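Local coordinates for protein malate dehydrogenase (Picrophilus torridus, PDB 4BGV) that probably catalyses the reversible NAD-dependent oxidation of malate to oxaloacetate, a step of the tricarboxylic acid cycle, at residues Y267-V276 against W301-S312; P142-S151 against V252-T260. One frame throughout, in Å; residues are numbered along the deposited sequence.

Contact 1: residues Y267-V276 against W301-S312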
loop_
_atom_site.group_PDB
_atom_site.type_symbol
_atom_site.label_atom_id
_atom_site.label_comp_id
_atom_site.label_asym_id
_atom_site.label_seq_id
_atom_site.Cartn_x
_atom_site.Cartn_y
_atom_site.Cartn_z
ATOM N N TYR A 267 5.124 5.572 38.159
ATOM C CA TYR A 267 4.774 6.851 37.540
ATOM C C TYR A 267 4.261 7.919 38.504
ATOM O O TYR A 267 3.950 9.028 38.085
ATOM C CB TYR A 267 3.823 6.637 36.358
ATOM C CG TYR A 267 4.503 5.895 35.235
ATOM C CD1 TYR A 267 5.501 6.510 34.497
ATOM C CD2 TYR A 267 4.179 4.567 34.939
ATOM C CE1 TYR A 267 6.158 5.836 33.473
ATOM C CE2 TYR A 267 4.827 3.877 33.905
ATOM C CZ TYR A 267 5.814 4.518 33.180
ATOM O OH TYR A 267 6.482 3.855 32.165
ATOM N N LEU A 268 4.174 7.574 39.786
ATOM C CA LEU A 268 3.934 8.558 40.852
ATOM C C LEU A 268 2.606 9.292 40.721
ATOM O O LEU A 268 2.446 10.403 41.229
ATOM C CB LEU A 268 5.083 9.569 40.918
ATOM C CG LEU A 268 6.489 8.968 40.809
ATOM C CD1 LEU A 268 7.538 10.058 40.931
ATOM C CD2 LEU A 268 6.701 7.903 41.862
ATOM N N VAL A 269 1.666 8.672 40.019
ATOM C CA VAL A 269 0.292 9.151 39.980
ATOM C C VAL A 269 -0.607 7.966 40.213
ATOM O O VAL A 269 -0.237 6.825 39.902
ATOM C CB VAL A 269 -0.103 9.764 38.618
ATOM C CG1 VAL A 269 0.533 11.114 38.436
ATOM C CG2 VAL A 269 0.274 8.823 37.463
ATOM N N ASN A 270 -1.793 8.226 40.747
ATOM C CA ASN A 270 -2.752 7.147 40.912
ATOM C C ASN A 270 -4.150 7.547 40.462
ATOM O O ASN A 270 -4.647 8.623 40.811
ATOM C CB ASN A 270 -2.764 6.657 42.360
ATOM C CG ASN A 270 -3.603 5.412 42.543
ATOM O OD1 ASN A 270 -3.317 4.360 41.961
ATOM N ND2 ASN A 270 -4.649 5.519 43.362
ATOM N N ASN A 271 -4.768 6.658 39.697
ATOM C CA ASN A 271 -6.119 6.847 39.183
ATOM C C ASN A 271 -6.278 8.100 38.333
ATOM O O ASN A 271 -7.290 8.788 38.432
ATOM C CB ASN A 271 -7.131 6.859 40.315
ATOM C CG ASN A 271 -6.970 5.682 41.229
ATOM O OD1 ASN A 271 -6.934 5.830 42.454
ATOM N ND2 ASN A 271 -6.838 4.502 40.644
ATOM N N LEU A 272 -5.259 8.385 37.528
ATOM C CA LEU A 272 -5.267 9.485 36.562
ATOM C C LEU A 272 -4.737 8.957 35.236
ATOM O O LEU A 272 -4.110 7.892 35.200
ATOM C CB LEU A 272 -4.356 10.621 37.035
ATOM C CG LEU A 272 -4.763 11.334 38.318
ATOM C CD1 LEU A 272 -3.875 12.528 38.560
ATOM C CD2 LEU A 272 -6.218 11.745 38.211
ATOM N N PHE A 273 -4.999 9.688 34.151
ATOM C CA PHE A 273 -4.401 9.392 32.842
ATOM C C PHE A 273 -3.137 10.230 32.617
ATOM O O PHE A 273 -3.131 11.427 32.889
ATOM C CB PHE A 273 -5.387 9.701 31.715
ATOM C CG PHE A 273 -6.485 8.686 31.553
ATOM C CD1 PHE A 273 -7.539 8.637 32.452
ATOM C CD2 PHE A 273 -6.493 7.820 30.461
ATOM C CE1 PHE A 273 -8.578 7.718 32.291
ATOM C CE2 PHE A 273 -7.527 6.908 30.285
ATOM C CZ PHE A 273 -8.563 6.848 31.209
ATOM N N ILE A 274 -2.069 9.605 32.125
ATOM C CA ILE A 274 -0.867 10.346 31.753
ATOM C C ILE A 274 -0.119 9.569 30.658
ATOM O O ILE A 274 -0.294 8.358 30.527
ATOM C CB ILE A 274 0.037 10.630 33.003
ATOM C CG1 ILE A 274 1.065 11.733 32.712
ATOM C CG2 ILE A 274 0.679 9.346 33.524
ATOM C CD1 ILE A 274 1.656 12.363 34.000
ATOM N N GLY A 275 0.700 10.261 29.867
ATOM C CA GLY A 275 1.383 9.636 28.741
ATOM C C GLY A 275 2.510 8.681 29.111
ATOM O O GLY A 275 3.543 9.094 29.640
ATOM N N VAL A 276 2.304 7.396 28.838
ATOM C CA VAL A 276 3.291 6.362 29.153
ATOM C C VAL A 276 3.336 5.359 27.995
ATOM O O VAL A 276 2.381 5.279 27.211
ATOM C CB VAL A 276 2.960 5.627 30.491
ATOM C CG1 VAL A 276 2.973 6.595 31.694
ATOM C CG2 VAL A 276 1.622 4.911 30.392
ATOM N N TRP A 301 9.719 14.471 34.733
ATOM C CA TRP A 301 8.482 13.731 34.940
ATOM C C TRP A 301 7.648 14.307 36.084
ATOM O O TRP A 301 6.430 14.462 35.958
ATOM C CB TRP A 301 8.763 12.247 35.180
ATOM C CG TRP A 301 7.504 11.423 35.315
ATOM C CD1 TRP A 301 6.999 10.879 36.458
ATOM C CD2 TRP A 301 6.598 11.064 34.264
ATOM N NE1 TRP A 301 5.835 10.190 36.182
ATOM C CE2 TRP A 301 5.563 10.303 34.845
ATOM C CE3 TRP A 301 6.551 11.328 32.891
ATOM C CZ2 TRP A 301 4.502 9.793 34.102
ATOM C CZ3 TRP A 301 5.496 10.812 32.151
ATOM C CH2 TRP A 301 4.482 10.056 32.761
ATOM N N LYS A 302 8.303 14.640 37.193
ATOM C CA LYS A 302 7.586 15.139 38.360
ATOM C C LYS A 302 6.835 16.431 38.048
ATOM O O LYS A 302 5.731 16.650 38.539
ATOM C CB LYS A 302 8.536 15.306 39.551
ATOM C CG LYS A 302 8.807 13.982 40.248
ATOM C CD LYS A 302 9.837 14.109 41.362
ATOM C CE LYS A 302 10.256 12.725 41.848
ATOM N NZ LYS A 302 11.188 12.787 43.009
ATOM N N LYS A 303 7.423 17.270 37.204
ATOM C CA LYS A 303 6.771 18.505 36.787
ATOM C C LYS A 303 5.533 18.212 35.944
ATOM O O LYS A 303 4.494 18.849 36.109
ATOM C CB LYS A 303 7.756 19.398 36.025
ATOM C CG LYS A 303 8.721 20.150 36.939
ATOM C CD LYS A 303 9.922 20.734 36.192
ATOM C CE LYS A 303 9.541 21.330 34.845
ATOM N NZ LYS A 303 9.790 20.370 33.727
ATOM N N SER A 304 5.653 17.242 35.044
ATOM C CA SER A 304 4.526 16.833 34.211
ATOM C C SER A 304 3.419 16.257 35.084
ATOM O O SER A 304 2.232 16.550 34.880
ATOM C CB SER A 304 4.956 15.801 33.166
ATOM O OG SER A 304 5.973 16.310 32.319
ATOM N N VAL A 305 3.812 15.450 36.064
ATOM C CA VAL A 305 2.884 14.839 37.007
ATOM C C VAL A 305 2.061 15.889 37.751
ATOM O O VAL A 305 0.835 15.768 37.837
ATOM C CB VAL A 305 3.622 13.901 37.997
ATOM C CG1 VAL A 305 2.809 13.700 39.267
ATOM C CG2 VAL A 305 3.928 12.554 37.315
ATOM N N GLU A 306 2.725 16.930 38.249
ATOM C CA GLU A 306 2.038 18.003 38.970
ATOM C C GLU A 306 1.000 18.704 38.084
ATOM O O GLU A 306 -0.106 19.013 38.529
ATOM C CB GLU A 306 3.053 18.995 39.548
ATOM C CG GLU A 306 2.738 20.467 39.307
ATOM C CD GLU A 306 3.897 21.209 38.646
ATOM O OE1 GLU A 306 4.787 21.688 39.384
ATOM O OE2 GLU A 306 3.922 21.303 37.393
ATOM N N SER A 307 1.352 18.920 36.821
ATOM C CA SER A 307 0.451 19.554 35.866
ATOM C C SER A 307 -0.812 18.714 35.653
ATOM O O SER A 307 -1.931 19.233 35.672
ATOM C CB SER A 307 1.180 19.771 34.537
ATOM O OG SER A 307 0.271 20.116 33.515
ATOM N N VAL A 308 -0.622 17.413 35.445
ATOM C CA VAL A 308 -1.743 16.488 35.276
ATOM C C VAL A 308 -2.600 16.392 36.540
ATOM O O VAL A 308 -3.830 16.419 36.465
ATOM C CB VAL A 308 -1.252 15.097 34.831
ATOM C CG1 VAL A 308 -2.409 14.105 34.765
ATOM C CG2 VAL A 308 -0.578 15.212 33.473
ATOM N N LYS A 309 -1.954 16.310 37.701
ATOM C CA LYS A 309 -2.682 16.256 38.961
ATOM C C LYS A 309 -3.564 17.495 39.135
ATOM O O LYS A 309 -4.707 17.403 39.586
ATOM C CB LYS A 309 -1.717 16.179 40.145
ATOM C CG LYS A 309 -1.075 14.822 40.407
ATOM C CD LYS A 309 -0.301 14.914 41.719
ATOM C CE LYS A 309 0.335 13.608 42.140
ATOM N NZ LYS A 309 1.052 13.804 43.437
ATOM N N LYS A 310 -3.011 18.652 38.784
ATOM C CA LYS A 310 -3.703 19.925 38.951
ATOM C C LYS A 310 -4.919 20.013 38.026
ATOM O O LYS A 310 -6.018 20.388 38.449
ATOM C CB LYS A 310 -2.741 21.078 38.671
ATOM C CG LYS A 310 -3.309 22.458 38.947
ATOM C CD LYS A 310 -3.657 23.182 37.661
ATOM C CE LYS A 310 -2.421 23.422 36.812
ATOM N NZ LYS A 310 -2.787 24.016 35.496
ATOM N N ASN A 311 -4.715 19.687 36.758
ATOM C CA ASN A 311 -5.799 19.738 35.788
ATOM C C ASN A 311 -6.848 18.646 36.005
ATOM O O ASN A 311 -8.031 18.846 35.705
ATOM C CB ASN A 311 -5.248 19.671 34.360
ATOM C CG ASN A 311 -4.580 20.964 33.934
ATOM O OD1 ASN A 311 -4.904 22.032 34.442
ATOM N ND2 ASN A 311 -3.656 20.873 32.980
ATOM N N SER A 312 -6.416 17.493 36.517
ATOM C CA SER A 312 -7.346 16.405 36.795
ATOM C C SER A 312 -8.241 16.773 37.978
ATOM O O SER A 312 -9.415 16.389 38.030
ATOM C CB SER A 312 -6.600 15.095 37.066
ATOM O OG SER A 312 -5.812 14.705 35.947
HETATM O O HOH W 1 3.379 12.414 43.057
HETATM O O HOH W 2 -5.777 12.539 33.991
#
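Tyr267 offers its backbone O to the indole of Trp301, and the hydrogen bond from NE1 is short (2.9 Å) and nearly straight; O lies near the indole plane, whereas NE1 stands above the carbonyl plane. The phenol ring meets the indole at a slant, CD1 lying 3.5 Å from Trp301 CZ2, while its OH bonds to Tyr289. At Leu268, which leaves the preceding helix with positive phi, CD1 lies on the aliphatic chain of Lys302 and a water joins O to Lys309 NZ. Val269 lies alongside Val305, pointing the other way, CG1 to CG1 at 3.5 Å. Leu272 sets its methyls between Lys309 and Ser312, CD2 3.6 Å from Ser312 CB. A second water accepts from Phe273 N and donates to Ser312 OG, which in turn donates to Val308 O. Ile274 turns CG1 away from its own N (chi1 -163°), carrying CD1 in among Trp301, Val305 and Val308. Gly275 O comes to the indole edge, and Val276 CG1 lies over the Tyr267 ring and also reaches Trp301 CH2. In this alpha/beta C-terminal domain, strand segment 272-276 runs roughly antiparallel to helix segment 301-312, bonded to strand 251-259, with helix 127-138 against Phe273, Val308 and Ser312.

Contact 2: residues P142-S151 against V252-T260; sequences PERIIGLGGS and VIPCAAYIT
Tyr258 swings its ring up to Pro142 because CG stands anti to the backbone N (chi1 -167°) and chi2 of 65° turns one ring face to the proline. Pro142 CB sits over that face, 3.8 Å from the Tyr258 ring centroid, in a CH-pi contact; CG of the same proline follows toward the CD2-CE2 side. Tyr135 and Phe273 also meet the phenol ring, which therefore lies in an aromatic cluster. Replacing this tyrosine by an alanine would probably leave the Pro142 ring without its CH-pi partner and open a gap beside Tyr135 and Phe273.

Farther along, the backbones pair in a single antiparallel bridge, a hydrogen-bonded pair of Gly147 and Ala256. Gly147 N donates to Ala256 O at 3.0 Å, on a lone pair in the carbonyl plane, and Ala256 N returns a bond to Gly147 O at 2.9 Å, the donor tilted 22° from the Gly147 carbonyl plane. The glycine matters sterically: a side chain on Gly147 would run into Ala256 CB, and one on Gly150 into Pro254 CB. Ser151 CB rests on Ile253 CG2 at 3.8 Å, while its hydroxyl is bonded to Ser237 O.

Two waters fill in where the chains part. One donates to Pro142 O and Ile145 O and accepts from Tyr258 N; the other accepts from Gly149 N and Ser151 N and donates to Pro254 O, 2.8 Å away. Gly149 is the N-cap of helix 150-165 and lies close to His180, the probable proton acceptor. Direct and water-borne bonds together engage these amides and carbonyls, joining the last strand of the Rossmann-type sheet to strand 251-259 of the C-terminal domain next to that histidine.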
loop_
_atom_site.group_PDB
_atom_site.type_symbol
_atom_site.label_atom_id
_atom_site.label_comp_id
_atom_site.label_asym_id
_atom_site.label_seq_id
_atom_site.Cartn_x
_atom_site.Cartn_y
_atom_site.Cartn_z
ATOM N N PRO A 142 -11.336 1.581 32.368
ATOM C CA PRO A 142 -10.355 2.607 31.981
ATOM C C PRO A 142 -9.234 2.134 31.046
ATOM O O PRO A 142 -8.647 2.971 30.355
ATOM C CB PRO A 142 -9.779 3.076 33.323
ATOM C CG PRO A 142 -10.147 2.015 34.313
ATOM C CD PRO A 142 -11.447 1.443 33.830
ATOM N N GLU A 143 -8.961 0.834 31.009
ATOM C CA GLU A 143 -7.995 0.305 30.050
ATOM C C GLU A 143 -8.497 0.440 28.602
ATOM O O GLU A 143 -7.722 0.268 27.657
ATOM C CB GLU A 143 -7.642 -1.158 30.362
ATOM C CG GLU A 143 -8.618 -2.198 29.776
ATOM C CD GLU A 143 -9.887 -2.384 30.610
ATOM O OE1 GLU A 143 -10.025 -1.720 31.659
ATOM O OE2 GLU A 143 -10.753 -3.207 30.224
ATOM N N ARG A 144 -9.781 0.752 28.423
ATOM C CA ARG A 144 -10.359 0.805 27.076
ATOM C C ARG A 144 -10.359 2.221 26.517
ATOM O O ARG A 144 -10.897 2.475 25.436
ATOM C CB ARG A 144 -11.775 0.201 27.056
ATOM C CG ARG A 144 -11.752 -1.264 27.477
ATOM C CD ARG A 144 -13.128 -1.811 27.850
ATOM N NE ARG A 144 -13.944 -2.122 26.683
ATOM C CZ ARG A 144 -13.821 -3.224 25.945
ATOM N NH1 ARG A 144 -12.889 -4.120 26.240
ATOM N NH2 ARG A 144 -14.632 -3.425 24.901
ATOM N N ILE A 145 -9.715 3.132 27.247
ATOM C CA ILE A 145 -9.631 4.532 26.845
ATOM C C ILE A 145 -8.161 4.939 26.744
ATOM O O ILE A 145 -7.393 4.744 27.692
ATOM C CB ILE A 145 -10.327 5.454 27.887
ATOM C CG1 ILE A 145 -11.786 5.023 28.093
ATOM C CG2 ILE A 145 -10.269 6.900 27.446
ATOM C CD1 ILE A 145 -12.463 5.656 29.334
ATOM N N ILE A 146 -7.766 5.480 25.595
ATOM C CA ILE A 146 -6.406 6.022 25.451
ATOM C C ILE A 146 -6.433 7.416 24.823
ATOM O O ILE A 146 -7.328 7.729 24.050
ATOM C CB ILE A 146 -5.484 5.079 24.628
ATOM C CG1 ILE A 146 -6.028 4.859 23.219
ATOM C CG2 ILE A 146 -5.348 3.726 25.331
ATOM C CD1 ILE A 146 -5.128 3.918 22.368
ATOM N N GLY A 147 -5.446 8.248 25.164
ATOM C CA GLY A 147 -5.377 9.605 24.659
ATOM C C GLY A 147 -4.203 9.837 23.713
ATOM O O GLY A 147 -3.107 9.327 23.934
ATOM N N LEU A 148 -4.436 10.599 22.649
ATOM C CA LEU A 148 -3.366 10.968 21.724
ATOM C C LEU A 148 -2.343 11.839 22.437
ATOM O O LEU A 148 -2.697 12.818 23.068
ATOM C CB LEU A 148 -3.921 11.751 20.528
ATOM C CG LEU A 148 -2.831 12.359 19.647
ATOM C CD1 LEU A 148 -2.053 11.279 18.874
ATOM C CD2 LEU A 148 -3.418 13.433 18.697
ATOM N N GLY A 149 -1.073 11.487 22.326
ATOM C CA GLY A 149 -0.032 12.337 22.860
ATOM C C GLY A 149 1.264 11.999 22.167
ATOM O O GLY A 149 1.639 12.641 21.175
ATOM N N GLY A 150 1.926 10.968 22.676
ATOM C CA GLY A 150 3.233 10.563 22.185
ATOM C C GLY A 150 3.280 10.185 20.710
ATOM O O GLY A 150 4.324 10.320 20.080
ATOM N N SER A 151 2.180 9.687 20.149
ATOM C CA SER A 151 2.202 9.291 18.747
ATOM C C SER A 151 2.546 10.498 17.882
ATOM O O SER A 151 3.297 10.394 16.905
ATOM C CB SER A 151 0.853 8.691 18.304
ATOM O OG SER A 151 0.960 8.201 16.970
ATOM N N VAL A 252 3.527 -0.540 20.191
ATOM C CA VAL A 252 3.997 0.025 21.448
ATOM C C VAL A 252 4.308 1.492 21.204
ATOM O O VAL A 252 5.322 1.842 20.587
ATOM C CB VAL A 252 5.237 -0.717 21.997
ATOM C CG1 VAL A 252 5.748 -0.037 23.276
ATOM C CG2 VAL A 252 4.887 -2.177 22.273
ATOM N N ILE A 253 3.404 2.333 21.680
ATOM C CA ILE A 253 3.432 3.778 21.444
ATOM C C ILE A 253 3.038 4.482 22.749
ATOM O O ILE A 253 2.130 4.023 23.459
ATOM C CB ILE A 253 2.410 4.172 20.345
ATOM C CG1 ILE A 253 2.709 3.450 19.024
ATOM C CG2 ILE A 253 2.383 5.696 20.111
ATOM C CD1 ILE A 253 1.565 3.602 18.000
ATOM N N PRO A 254 3.717 5.590 23.082
ATOM C CA PRO A 254 3.290 6.345 24.267
ATOM C C PRO A 254 1.938 7.002 24.039
ATOM O O PRO A 254 1.752 7.709 23.048
ATOM C CB PRO A 254 4.372 7.429 24.418
ATOM C CG PRO A 254 5.500 6.983 23.556
ATOM C CD PRO A 254 4.902 6.179 22.444
ATOM N N CYS A 255 1.002 6.754 24.946
ATOM C CA CYS A 255 -0.334 7.353 24.872
ATOM C C CYS A 255 -0.761 7.702 26.282
ATOM O O CYS A 255 -0.238 7.150 27.242
ATOM C CB CYS A 255 -1.349 6.349 24.317
ATOM S SG CYS A 255 -0.909 5.629 22.724
ATOM N N ALA A 256 -1.743 8.583 26.408
ATOM C CA ALA A 256 -2.306 8.866 27.723
ATOM C C ALA A 256 -3.075 7.628 28.175
ATOM O O ALA A 256 -3.979 7.144 27.483
ATOM C CB ALA A 256 -3.207 10.079 27.669
ATOM N N ALA A 257 -2.695 7.084 29.319
ATOM C CA ALA A 257 -3.342 5.870 29.799
ATOM C C ALA A 257 -3.563 5.940 31.296
ATOM O O ALA A 257 -2.855 6.658 32.002
ATOM C CB ALA A 257 -2.516 4.634 29.438
ATOM N N TYR A 258 -4.533 5.165 31.774
ATOM C CA TYR A 258 -4.915 5.170 33.175
ATOM C C TYR A 258 -3.899 4.409 34.019
ATOM O O TYR A 258 -3.633 3.239 33.759
ATOM C CB TYR A 258 -6.281 4.506 33.304
ATOM C CG TYR A 258 -6.969 4.702 34.628
ATOM C CD1 TYR A 258 -7.384 5.966 35.034
ATOM C CD2 TYR A 258 -7.240 3.624 35.458
ATOM C CE1 TYR A 258 -8.044 6.150 36.238
ATOM C CE2 TYR A 258 -7.916 3.801 36.654
ATOM C CZ TYR A 258 -8.297 5.064 37.043
ATOM O OH TYR A 258 -8.948 5.241 38.238
ATOM N N ILE A 259 -3.345 5.079 35.028
ATOM C CA ILE A 259 -2.288 4.516 35.875
ATOM C C ILE A 259 -2.856 4.067 37.222
ATOM O O ILE A 259 -3.457 4.875 37.941
ATOM C CB ILE A 259 -1.185 5.576 36.142
ATOM C CG1 ILE A 259 -0.768 6.252 34.834
ATOM C CG2 ILE A 259 0.020 4.948 36.880
ATOM C CD1 ILE A 259 -0.075 5.307 33.819
ATOM N N THR A 260 -2.695 2.783 37.548
ATOM C CA THR A 260 -3.154 2.235 38.826
ATOM C C THR A 260 -2.252 1.122 39.304
ATOM O O THR A 260 -1.359 0.689 38.588
ATOM C CB THR A 260 -4.542 1.587 38.741
ATOM O OG1 THR A 260 -4.554 0.595 37.705
ATOM C CG2 THR A 260 -5.589 2.606 38.488
HETATM O O HOH W 3 -6.177 3.587 29.955
HETATM O O HOH W 4 -0.224 8.887 21.472
#

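How the contacts relate
From the N terminus, the chain builds the nucleotide-binding sheet up to its edge strand 145-147, then enters helix 150-165. Contact 2 closes a loop of 100 residues, bringing strand 251-259 back to that edge and so tying the two domains together. Only then does contact 1 begin: helix 262-267 leads into 267-276, and a loop of 24 residues, including the turn to strand 284-288, ends at helix 295-321. The two loops follow in series, neither nesting nor crossing. They meet through one sheet, since 251-259 and 272-281 are neighbouring strands, with probable backbone bonds from Asn271 N to Ile259 O and from Ile259 N to Leu272 O. Contact 1 adds the C-terminal helix to this shared sheet.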